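Local coordinates for protein laccase (Uncultured bacterium, PDB 4F7K) that probably oxidises phenolic substrates and passes their electrons to dioxygen through the copper centres of a multicopper oxidase, at residues A[12-15]-A[21-24]; A[333-338]-A[391-396]; A[360-365]-A[369-374]. All coordinates share one frame; numbering follows the deposited sequence.

Contact 1: A[12-15]-A[21-24]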
ATOM      1  N   ASN A  12      -4.770 -16.790  13.380  1.00 28.76           N
ATOM      2  CA  ASN A  12      -3.513 -16.655  14.126  1.00 31.68           C
ATOM      3  C   ASN A  12      -2.387 -16.354  13.151  1.00 31.94           C
ATOM      4  O   ASN A  12      -2.398 -16.798  11.978  1.00 32.05           O
ATOM      5  CB  ASN A  12      -3.170 -17.922  14.882  1.00 33.03           C
ATOM      6  CG  ASN A  12      -4.208 -18.294  15.913  1.00 37.03           C
ATOM      7  OD1 ASN A  12      -4.138 -17.886  17.103  1.00 41.16           O
ATOM      8  ND2 ASN A  12      -5.152 -19.107  15.496  1.00 34.55           N
ATOM      9  N   ALA A  13      -1.396 -15.611  13.619  1.00 32.25           N
ATOM     10  CA  ALA A  13      -0.254 -15.341  12.760  1.00 32.41           C
ATOM     11  C   ALA A  13       1.009 -15.513  13.538  1.00 32.92           C
ATOM     12  O   ALA A  13       1.079 -15.092  14.689  1.00 32.33           O
ATOM     13  CB  ALA A  13      -0.335 -13.922  12.228  1.00 30.72           C
ATOM     14  N   GLN A  14       2.021 -16.086  12.901  1.00 33.77           N
ATOM     15  CA  GLN A  14       3.322 -16.166  13.532  1.00 35.87           C
ATOM     16  C   GLN A  14       4.109 -14.893  13.239  1.00 36.20           C
ATOM     17  O   GLN A  14       4.776 -14.791  12.211  1.00 37.20           O
ATOM     18  CB  GLN A  14       4.098 -17.425  13.106  1.00 36.52           C
ATOM     19  CG  GLN A  14       5.366 -17.719  13.958  1.00 37.01           C
ATOM     20  CD  GLN A  14       5.073 -18.011  15.450  1.00 36.64           C
ATOM     21  OE1 GLN A  14       4.150 -18.715  15.767  1.00 35.42           O
ATOM     22  NE2 GLN A  14       5.879 -17.460  16.346  1.00 36.48           N
ATOM     23  N   ILE A  15       4.029 -13.935  14.153  1.00 36.18           N
ATOM     24  CA  ILE A  15       4.709 -12.660  14.007  1.00 35.99           C
ATOM     25  C   ILE A  15       6.080 -12.668  14.681  1.00 38.16           C
ATOM     26  O   ILE A  15       7.093 -12.372  14.021  1.00 39.27           O
ATOM     27  CB  ILE A  15       3.830 -11.520  14.523  1.00 35.15           C
ATOM     28  CG1 ILE A  15       2.548 -11.506  13.695  1.00 33.60           C
ATOM     29  CG2 ILE A  15       4.596 -10.206  14.419  1.00 35.06           C
ATOM     30  CD1 ILE A  15       1.415 -10.764  14.278  1.00 38.45           C
ATOM     31  N   PRO A  21       5.504 -17.320  20.772  1.00 45.57           N
ATOM     32  CA  PRO A  21       4.055 -17.507  20.638  1.00 43.26           C
ATOM     33  C   PRO A  21       3.433 -16.834  19.421  1.00 39.64           C
ATOM     34  O   PRO A  21       3.803 -15.732  19.062  1.00 38.95           O
ATOM     35  CB  PRO A  21       3.505 -16.890  21.930  1.00 43.74           C
ATOM     36  CG  PRO A  21       4.664 -16.932  22.889  1.00 46.02           C
ATOM     37  CD  PRO A  21       5.855 -16.666  22.049  1.00 46.32           C
ATOM     38  N   ALA A  22       2.490 -17.516  18.801  1.00 38.15           N
ATOM     39  CA  ALA A  22       1.715 -16.981  17.708  1.00 36.64           C
ATOM     40  C   ALA A  22       0.804 -15.890  18.257  1.00 35.64           C
ATOM     41  O   ALA A  22       0.654 -15.769  19.458  1.00 36.20           O
ATOM     42  CB  ALA A  22       0.898 -18.096  17.037  1.00 36.65           C
ATOM     43  N   THR A  23       0.210 -15.099  17.378  1.00 33.83           N
ATOM     44  CA  THR A  23      -0.570 -13.939  17.783  1.00 33.22           C
ATOM     45  C   THR A  23      -1.994 -14.056  17.217  1.00 32.65           C
ATOM     46  O   THR A  23      -2.163 -14.172  16.012  1.00 32.77           O
ATOM     47  CB  THR A  23       0.082 -12.626  17.244  1.00 32.25           C
ATOM     48  OG1 THR A  23       1.414 -12.483  17.776  1.00 33.98           O
ATOM     49  CG2 THR A  23      -0.749 -11.381  17.622  1.00 30.89           C
ATOM     50  N   PRO A  24      -3.014 -13.987  18.085  1.00 32.36           N
ATOM     51  CA  PRO A  24      -4.411 -14.013  17.654  1.00 32.15           C
ATOM     52  C   PRO A  24      -4.815 -12.680  17.090  1.00 31.73           C
ATOM     53  O   PRO A  24      -4.414 -11.655  17.630  1.00 31.23           O
ATOM     54  CB  PRO A  24      -5.190 -14.332  18.955  1.00 34.32           C
ATOM     55  CG  PRO A  24      -4.220 -14.013  20.089  1.00 32.91           C
ATOM     56  CD  PRO A  24      -2.856 -14.211  19.540  1.00 33.37           C
TER
HETATM   57  O   HOH W   1       3.448 -13.783  17.162  1.00  6.33           O

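Contact 2: A[333-338]-A[391-396]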
ATOM      1  N   PHE A 333     -16.757  18.356  -8.588  1.00 74.14           N
ATOM      2  CA  PHE A 333     -16.170  18.567  -9.916  1.00 75.13           C
ATOM      3  C   PHE A 333     -17.025  18.034 -11.040  1.00 77.11           C
ATOM      4  O   PHE A 333     -17.743  17.046 -10.861  1.00 76.46           O
ATOM      5  CB  PHE A 333     -14.832  17.828 -10.022  1.00 72.82           C
ATOM      6  CG  PHE A 333     -13.775  18.334  -9.092  1.00 71.04           C
ATOM      7  CD1 PHE A 333     -12.961  19.406  -9.460  1.00 72.38           C
ATOM      8  CD2 PHE A 333     -13.577  17.730  -7.851  1.00 68.01           C
ATOM      9  CE1 PHE A 333     -11.969  19.869  -8.601  1.00 70.56           C
ATOM     10  CE2 PHE A 333     -12.589  18.192  -6.981  1.00 65.30           C
ATOM     11  CZ  PHE A 333     -11.785  19.258  -7.361  1.00 67.26           C
ATOM     12  N   GLU A 334     -16.916  18.677 -12.206  1.00 79.33           N
ATOM     13  CA  GLU A 334     -17.336  18.079 -13.474  1.00 80.85           C
ATOM     14  C   GLU A 334     -16.255  17.096 -13.938  1.00 78.58           C
ATOM     15  O   GLU A 334     -15.061  17.309 -13.699  1.00 77.06           O
ATOM     16  CB  GLU A 334     -17.599  19.156 -14.542  1.00 84.75           C
ATOM     17  N   ARG A 335     -16.679  16.019 -14.595  1.00 78.55           N
ATOM     18  CA  ARG A 335     -15.791  14.892 -14.916  1.00 76.20           C
ATOM     19  C   ARG A 335     -14.665  15.278 -15.878  1.00 76.88           C
ATOM     20  O   ARG A 335     -14.914  15.846 -16.946  1.00 80.65           O
ATOM     21  CB  ARG A 335     -16.618  13.746 -15.501  1.00 77.51           C
ATOM     22  CG  ARG A 335     -15.851  12.469 -15.769  1.00 75.26           C
ATOM     23  CD  ARG A 335     -16.605  11.613 -16.756  1.00 77.98           C
ATOM     24  NE  ARG A 335     -15.916  10.354 -17.009  1.00 75.73           N
ATOM     25  CZ  ARG A 335     -16.428   9.343 -17.696  1.00 78.21           C
ATOM     26  NH1 ARG A 335     -17.643   9.432 -18.221  1.00 81.86           N
ATOM     27  NH2 ARG A 335     -15.721   8.236 -17.857  1.00 77.77           N
ATOM     28  N   GLY A 336     -13.431  14.967 -15.494  1.00 73.49           N
ATOM     29  CA  GLY A 336     -12.260  15.265 -16.319  1.00 73.93           C
ATOM     30  C   GLY A 336     -11.495  16.532 -15.972  1.00 73.85           C
ATOM     31  O   GLY A 336     -10.439  16.786 -16.565  1.00 74.62           O
ATOM     32  N   GLN A 337     -12.014  17.326 -15.025  1.00 72.97           N
ATOM     33  CA  GLN A 337     -11.346  18.571 -14.580  1.00 73.26           C
ATOM     34  C   GLN A 337     -10.031  18.288 -13.837  1.00 70.49           C
ATOM     35  O   GLN A 337      -9.846  17.199 -13.272  1.00 67.18           O
ATOM     36  CB  GLN A 337     -12.255  19.401 -13.667  1.00 73.09           C
ATOM     37  CG  GLN A 337     -13.459  20.010 -14.348  1.00 77.67           C
ATOM     38  CD  GLN A 337     -14.120  21.109 -13.532  1.00 78.83           C
ATOM     39  OE1 GLN A 337     -14.353  20.957 -12.334  1.00 74.99           O
ATOM     40  NE2 GLN A 337     -14.446  22.227 -14.193  1.00 82.80           N
ATOM     41  N   THR A 338      -9.132  19.273 -13.859  1.00 71.08           N
ATOM     42  CA  THR A 338      -7.879  19.218 -13.120  1.00 69.01           C
ATOM     43  C   THR A 338      -8.037  20.008 -11.825  1.00 67.95           C
ATOM     44  O   THR A 338      -8.772  20.999 -11.777  1.00 69.33           O
ATOM     45  CB  THR A 338      -6.690  19.831 -13.910  1.00 71.34           C
ATOM     46  OG1 THR A 338      -6.698  19.369 -15.265  1.00 73.18           O
ATOM     47  CG2 THR A 338      -5.353  19.451 -13.247  1.00 69.41           C
ATOM     48  N   ASP A 391     -11.145  12.271 -13.270  1.00 48.59           N
ATOM     49  CA  ASP A 391     -11.744  11.583 -14.437  1.00 49.71           C
ATOM     50  C   ASP A 391     -12.659  10.397 -14.057  1.00 50.73           C
ATOM     51  O   ASP A 391     -13.476   9.944 -14.899  1.00 50.70           O
ATOM     52  CB  ASP A 391     -10.631  11.065 -15.364  1.00 49.43           C
ATOM     53  CG  ASP A 391      -9.661  10.123 -14.633  1.00 52.01           C
ATOM     54  OD1 ASP A 391      -9.828   9.982 -13.410  1.00 49.32           O
ATOM     55  OD2 ASP A 391      -8.744   9.534 -15.253  1.00 53.60           O
ATOM     56  N   ASN A 392     -12.502   9.875 -12.819  1.00 50.79           N
ATOM     57  CA  ASN A 392     -13.336   8.749 -12.284  1.00 49.95           C
ATOM     58  C   ASN A 392     -14.598   9.217 -11.568  1.00 49.55           C
ATOM     59  O   ASN A 392     -14.523   9.895 -10.532  1.00 49.92           O
ATOM     60  CB  ASN A 392     -12.502   7.834 -11.348  1.00 50.44           C
ATOM     61  CG  ASN A 392     -13.108   6.404 -11.158  1.00 49.77           C
ATOM     62  OD1 ASN A 392     -14.255   6.101 -11.518  1.00 47.65           O
ATOM     63  ND2 ASN A 392     -12.313   5.537 -10.565  1.00 49.43           N
ATOM     64  N   PRO A 393     -15.778   8.862 -12.103  1.00 49.08           N
ATOM     65  CA  PRO A 393     -16.993   9.436 -11.531  1.00 48.58           C
ATOM     66  C   PRO A 393     -17.423   8.828 -10.218  1.00 48.51           C
ATOM     67  O   PRO A 393     -17.331   7.602 -10.012  1.00 48.62           O
ATOM     68  CB  PRO A 393     -18.071   9.137 -12.598  1.00 49.11           C
ATOM     69  CG  PRO A 393     -17.307   8.845 -13.832  1.00 49.56           C
ATOM     70  CD  PRO A 393     -16.053   8.169 -13.372  1.00 48.95           C
ATOM     71  N   GLY A 394     -17.920   9.691  -9.347  1.00 47.71           N
ATOM     72  CA  GLY A 394     -18.640   9.267  -8.177  1.00 47.27           C
ATOM     73  C   GLY A 394     -18.177  10.061  -6.980  1.00 47.01           C
ATOM     74  O   GLY A 394     -17.716  11.193  -7.136  1.00 47.60           O
ATOM     75  N   ASN A 395     -18.339   9.461  -5.796  1.00 45.77           N
ATOM     76  CA  ASN A 395     -18.073  10.089  -4.492  1.00 44.87           C
ATOM     77  C   ASN A 395     -16.892   9.385  -3.827  1.00 44.78           C
ATOM     78  O   ASN A 395     -16.944   8.158  -3.575  1.00 43.09           O
ATOM     79  CB  ASN A 395     -19.324  10.031  -3.626  1.00 44.90           C
ATOM     80  CG  ASN A 395     -20.486  10.827  -4.229  1.00 46.41           C
ATOM     81  OD1 ASN A 395     -21.652  10.451  -4.108  1.00 50.37           O
ATOM     82  ND2 ASN A 395     -20.162  11.902  -4.912  1.00 46.69           N
ATOM     83  N   TRP A 396     -15.822  10.165  -3.622  1.00 44.48           N
ATOM     84  CA  TRP A 396     -14.497   9.659  -3.327  1.00 45.01           C
ATOM     85  C   TRP A 396     -13.872  10.248  -2.070  1.00 44.82           C
ATOM     86  O   TRP A 396     -13.448  11.406  -2.047  1.00 45.53           O
ATOM     87  CB  TRP A 396     -13.554   9.905  -4.493  1.00 44.34           C
ATOM     88  CG  TRP A 396     -14.072   9.355  -5.749  1.00 46.41           C
ATOM     89  CD1 TRP A 396     -14.706  10.040  -6.734  1.00 45.36           C
ATOM     90  CD2 TRP A 396     -14.012   7.989  -6.183  1.00 46.39           C
ATOM     91  NE1 TRP A 396     -15.028   9.202  -7.766  1.00 45.79           N
ATOM     92  CE2 TRP A 396     -14.616   7.937  -7.464  1.00 45.13           C
ATOM     93  CE3 TRP A 396     -13.489   6.814  -5.628  1.00 46.01           C
ATOM     94  CZ2 TRP A 396     -14.733   6.756  -8.195  1.00 45.41           C
ATOM     95  CZ3 TRP A 396     -13.606   5.617  -6.366  1.00 47.54           C
ATOM     96  CH2 TRP A 396     -14.213   5.608  -7.644  1.00 46.25           C
TER
HETATM   97  O   HOH W   2     -13.395   9.401 -17.821  1.00 21.55           O

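Contact 3: A[360-365]-A[369-374]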
ATOM      1  N   PHE A 360      -2.569  10.836  -8.211  1.00 47.58           N
ATOM      2  CA  PHE A 360      -2.277  12.260  -8.298  1.00 49.18           C
ATOM      3  C   PHE A 360      -0.775  12.497  -8.297  1.00 49.88           C
ATOM      4  O   PHE A 360      -0.011  11.651  -7.794  1.00 48.30           O
ATOM      5  CB  PHE A 360      -2.895  13.003  -7.111  1.00 47.96           C
ATOM      6  CG  PHE A 360      -2.452  12.474  -5.771  1.00 45.27           C
ATOM      7  CD1 PHE A 360      -1.231  12.849  -5.230  1.00 43.35           C
ATOM      8  CD2 PHE A 360      -3.253  11.576  -5.065  1.00 43.00           C
ATOM      9  CE1 PHE A 360      -0.816  12.362  -3.979  1.00 42.27           C
ATOM     10  CE2 PHE A 360      -2.838  11.074  -3.824  1.00 41.43           C
ATOM     11  CZ  PHE A 360      -1.607  11.473  -3.286  1.00 40.20           C
ATOM     12  N   PHE A 361      -0.361  13.648  -8.837  1.00 51.78           N
ATOM     13  CA  PHE A 361       1.039  14.073  -8.772  1.00 52.50           C
ATOM     14  C   PHE A 361       1.385  14.865  -7.496  1.00 51.26           C
ATOM     15  O   PHE A 361       0.670  15.806  -7.134  1.00 51.33           O
ATOM     16  CB  PHE A 361       1.396  14.944  -9.974  1.00 55.55           C
ATOM     17  CG  PHE A 361       1.333  14.230 -11.296  1.00 57.32           C
ATOM     18  CD1 PHE A 361       2.419  13.481 -11.757  1.00 57.47           C
ATOM     19  CD2 PHE A 361       0.207  14.350 -12.110  1.00 57.34           C
ATOM     20  CE1 PHE A 361       2.373  12.843 -13.001  1.00 58.82           C
ATOM     21  CE2 PHE A 361       0.145  13.707 -13.352  1.00 58.00           C
ATOM     22  CZ  PHE A 361       1.229  12.954 -13.800  1.00 58.75           C
ATOM     23  N   GLU A 362       2.489  14.509  -6.840  1.00 49.69           N
ATOM     24  CA  GLU A 362       3.073  15.418  -5.858  1.00 50.25           C
ATOM     25  C   GLU A 362       3.817  16.523  -6.639  1.00 53.86           C
ATOM     26  O   GLU A 362       4.330  16.279  -7.740  1.00 55.55           O
ATOM     27  CB  GLU A 362       4.008  14.708  -4.863  1.00 49.02           C
ATOM     28  CG  GLU A 362       3.373  13.520  -4.033  1.00 46.48           C
ATOM     29  CD  GLU A 362       4.407  12.675  -3.290  1.00 47.19           C
ATOM     30  OE1 GLU A 362       5.551  12.591  -3.749  1.00 47.39           O
ATOM     31  OE2 GLU A 362       4.080  12.051  -2.243  1.00 48.25           O
ATOM     32  N   VAL A 363       3.820  17.736  -6.093  1.00 54.53           N
ATOM     33  CA  VAL A 363       4.455  18.886  -6.746  1.00 58.55           C
ATOM     34  C   VAL A 363       5.755  19.201  -6.018  1.00 59.13           C
ATOM     35  O   VAL A 363       5.765  19.396  -4.804  1.00 57.78           O
ATOM     36  CB  VAL A 363       3.502  20.099  -6.811  1.00 59.30           C
ATOM     37  CG1 VAL A 363       4.222  21.357  -7.302  1.00 63.93           C
ATOM     38  CG2 VAL A 363       2.330  19.786  -7.721  1.00 59.21           C
ATOM     39  N   GLY A 364       6.854  19.208  -6.764  1.00 61.91           N
ATOM     40  CA  GLY A 364       8.178  19.428  -6.186  1.00 63.58           C
ATOM     41  C   GLY A 364       8.445  20.852  -5.712  1.00 66.02           C
ATOM     42  O   GLY A 364       7.648  21.772  -5.941  1.00 66.46           O
ATOM     43  N   ALA A 365       9.590  21.011  -5.051  1.00 67.27           N
ATOM     44  CA  ALA A 365      10.068  22.285  -4.513  1.00 69.37           C
ATOM     45  C   ALA A 365      10.189  23.381  -5.565  1.00 73.01           C
ATOM     46  O   ALA A 365      10.298  24.545  -5.219  1.00 74.96           O
ATOM     47  CB  ALA A 365      11.414  22.088  -3.798  1.00 69.62           C
ATOM     48  N   LEU A 369       5.573  18.855 -11.669  1.00 72.00           N
ATOM     49  CA  LEU A 369       5.179  17.484 -11.371  1.00 68.47           C
ATOM     50  C   LEU A 369       6.323  16.546 -10.932  1.00 67.08           C
ATOM     51  O   LEU A 369       7.368  16.481 -11.568  1.00 69.38           O
ATOM     52  CB  LEU A 369       4.458  16.927 -12.606  1.00 69.94           C
ATOM     53  CG  LEU A 369       2.960  17.216 -12.815  1.00 69.64           C
ATOM     54  CD1 LEU A 369       2.408  18.393 -12.014  1.00 68.46           C
ATOM     55  CD2 LEU A 369       2.621  17.353 -14.290  1.00 72.69           C
ATOM     56  N   GLY A 370       6.118  15.833  -9.824  1.00 63.48           N
ATOM     57  CA  GLY A 370       7.053  14.808  -9.370  1.00 61.15           C
ATOM     58  C   GLY A 370       6.379  13.440  -9.395  1.00 58.67           C
ATOM     59  O   GLY A 370       5.786  13.043 -10.417  1.00 59.62           O
ATOM     60  N   ALA A 371       6.460  12.730  -8.273  1.00 54.39           N
ATOM     61  CA  ALA A 371       5.889  11.384  -8.148  1.00 51.97           C
ATOM     62  C   ALA A 371       4.385  11.388  -8.335  1.00 50.31           C
ATOM     63  O   ALA A 371       3.679  12.274  -7.852  1.00 49.55           O
ATOM     64  CB  ALA A 371       6.248  10.752  -6.776  1.00 49.59           C
ATOM     65  N   LEU A 372       3.927  10.408  -9.093  1.00 49.96           N
ATOM     66  CA  LEU A 372       2.530  10.132  -9.261  1.00 48.87           C
ATOM     67  C   LEU A 372       2.255   9.007  -8.283  1.00 46.08           C
ATOM     68  O   LEU A 372       2.895   7.950  -8.328  1.00 45.20           O
ATOM     69  CB  LEU A 372       2.237   9.712 -10.703  1.00 50.91           C
ATOM     70  CG  LEU A 372       0.818   9.232 -10.985  1.00 51.02           C
ATOM     71  CD1 LEU A 372      -0.168  10.365 -10.943  1.00 52.63           C
ATOM     72  CD2 LEU A 372       0.747   8.577 -12.354  1.00 56.08           C
ATOM     73  N   ARG A 373       1.316   9.265  -7.381  1.00 44.62           N
ATOM     74  CA  ARG A 373       1.095   8.465  -6.185  1.00 42.57           C
ATOM     75  C   ARG A 373      -0.402   8.261  -6.015  1.00 41.71           C
ATOM     76  O   ARG A 373      -1.183   8.938  -6.664  1.00 43.37           O
ATOM     77  CB  ARG A 373       1.592   9.257  -4.956  1.00 41.84           C
ATOM     78  CG  ARG A 373       3.114   9.316  -4.732  1.00 43.40           C
ATOM     79  CD  ARG A 373       3.518   8.082  -3.874  1.00 45.42           C
ATOM     80  NE  ARG A 373       4.916   8.131  -3.509  1.00 46.68           N
ATOM     81  CZ  ARG A 373       5.645   7.109  -3.091  1.00 45.38           C
ATOM     82  NH1 ARG A 373       5.134   5.873  -2.959  1.00 39.46           N
ATOM     83  NH2 ARG A 373       6.923   7.354  -2.806  1.00 47.50           N
ATOM     84  N   ASP A 374      -0.812   7.357  -5.125  1.00 39.28           N
ATOM     85  CA  ASP A 374      -2.194   7.368  -4.690  1.00 39.00           C
ATOM     86  C   ASP A 374      -2.271   7.689  -3.179  1.00 37.54           C
ATOM     87  O   ASP A 374      -3.366   7.902  -2.643  1.00 37.69           O
ATOM     88  CB  ASP A 374      -2.957   6.076  -5.103  1.00 38.49           C
ATOM     89  CG  ASP A 374      -2.336   4.798  -4.542  1.00 39.94           C
ATOM     90  OD1 ASP A 374      -1.972   4.784  -3.328  1.00 35.98           O
ATOM     91  OD2 ASP A 374      -2.223   3.791  -5.317  1.00 41.73           O
TER
HETATM   92  O   HOH W   3       7.374  10.699  -3.515  1.00 16.94           O

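Contact 1: A[12-15]-A[21-24]
The turn end of the beta hairpin built from strands 4-13 and 23-28 brings Ala13 opposite Thr23 as an antiparallel hydrogen-bonded pair. Two backbone bonds join them, Ala13 N to Thr23 O at 2.9 Å and Thr23 N to Ala13 O at 2.8 Å. Beyond this pair the chains diverge into the loop, and water 1 takes over the bridging: it accepts from Ile15 N at 3.1 Å, donates to Pro21 O at 2.7 Å and also hydrogen-bonds Thr23 OG1, whose second partner is Gly146 O. On the side of the sheet that carries Ala13 and Thr23, Ile15 slants across Thr23 and sets CD1 3.7 Å from Thr23 CB, while Ile142 touches both residues. Gln14 begins by pointing away, with CG anti to the backbone N (chi1 -168°), but a bend at chi2 (63°) folds the amide back over the opposite chain. Its OE1 then lies 3.5 Å from Ala22 CB, and NE2 donates to the carbonyls of Leu16 and Glu20. With an alanine in place of Gln14, those two carbonyls would probably lose their shared donor and the loop between the strands would be freer to move. The chemistry thus changes along the hairpin: paired peptides hold the strand ends, whereas a water and a side-chain amide satisfy the backbone where the strands part.

Contact 2: A[333-338]-A[391-396]
Arg335 reaches across to the backbone of Asp391, and NE donates to the Asp391 carbonyl O at 3.3 Å. The N-H points fairly straight at the oxygen (153°), which sits near the edge of the guanidinium, 17° out of its plane. Pro393 covers one face of the same group, its CG 3.8 Å above the plane and displaced toward the rim. Water 2 adds a second link, donating to Asp391 O at 3.0 Å and accepting a weak bond from Arg335 NH2.

The reach depends on the arginine chain, which leaves with CG anti to the backbone N (chi1 -175°) and stays extended to NE, so that CG also passes 3.6 Å from Asp391 O. Arg335 and Gly336 form the two central positions of a type II turn from Glu334 to Gln337; at Gly336 a CB would collide with the carbonyl O of Arg335. On the other side, Asn392 is fixed by bonds to His358, Ile66 and Gly357.

Gly336 also pairs through its backbone with Phe390, at the end of strand 383-390. Residues 391-394 then carry the chain from that strand's sheet, which includes strand 337-344, into strand 395-402 of another sheet, beside strand 412-415.

Contact 3: A[360-365]-A[369-374]
Backbone hydrogen bonds set the frame in which Phe360 faces Arg373: Phe360 N donates to Arg373 O and Arg373 N to Phe360 O, both at 2.8 Å. Farther along, Glu362 N donates to Ala371 O at 2.7 Å, and Gly370 N to Glu362 O.

Apolar packing centres on the Phe361 ring, held between two leucines. Leu372 CD1 stands over the middle of one face, 3.9 Å from the centroid and only 2° off the normal, while Leu369 CG lies over the opposite face toward the rim; both are CH-pi contacts. Gly370 O meets the ring edge in plane.

The two leucines can flank one ring because this hairpin of strands 360-363 and 369-373 contains a beta bulge. Phe361 pairs with Leu372 but Val363 with Leu369, so Glu362 alone faces both Gly370 and Ala371. Strand 369-373 is one of the two edge strands of its sheet.

Among aromatic and polar contacts, Phe360 CG occupies the crowded position between backbone N and carbonyl carbon (chi1 56°), which lays the ring over Arg373 O, 3.7 Å below its plane.

Charged groups meet indirectly. Glu362 OE2 is 4.2 Å from Arg373 NE, too far for a salt bridge. Water 3 donates to Glu362 OE1 at 2.6 Å and accepts weakly from Arg373 NH2, whereas Glu362 OE2 hydrogen-bonds Thr376 and Arg373 NH1 forms a salt bridge with Asp212.

In the fold
The three contacts show short- and long-range pairing within single multicopper oxidase regions. Contact 1 belongs to the first such region of the chain and contacts 2 and 3 to the last, their centres about 43 and 38 Å from that of contact 1. Contacts 2 and 3 lie about 19 Å apart between centres and 8 Å between nearest atoms, and reach the same sheet. A bound glycerol, probably from crystallisation, approaches Arg335 of contact 2. Asp374 O of contact 3 hydrogen-bonds His354 ND1, in a His-X-His motif running off the end of strand 351-355, and residues 391-396 lead into strand 395-402, which holds another; both motifs probably bind copper, as in relatives.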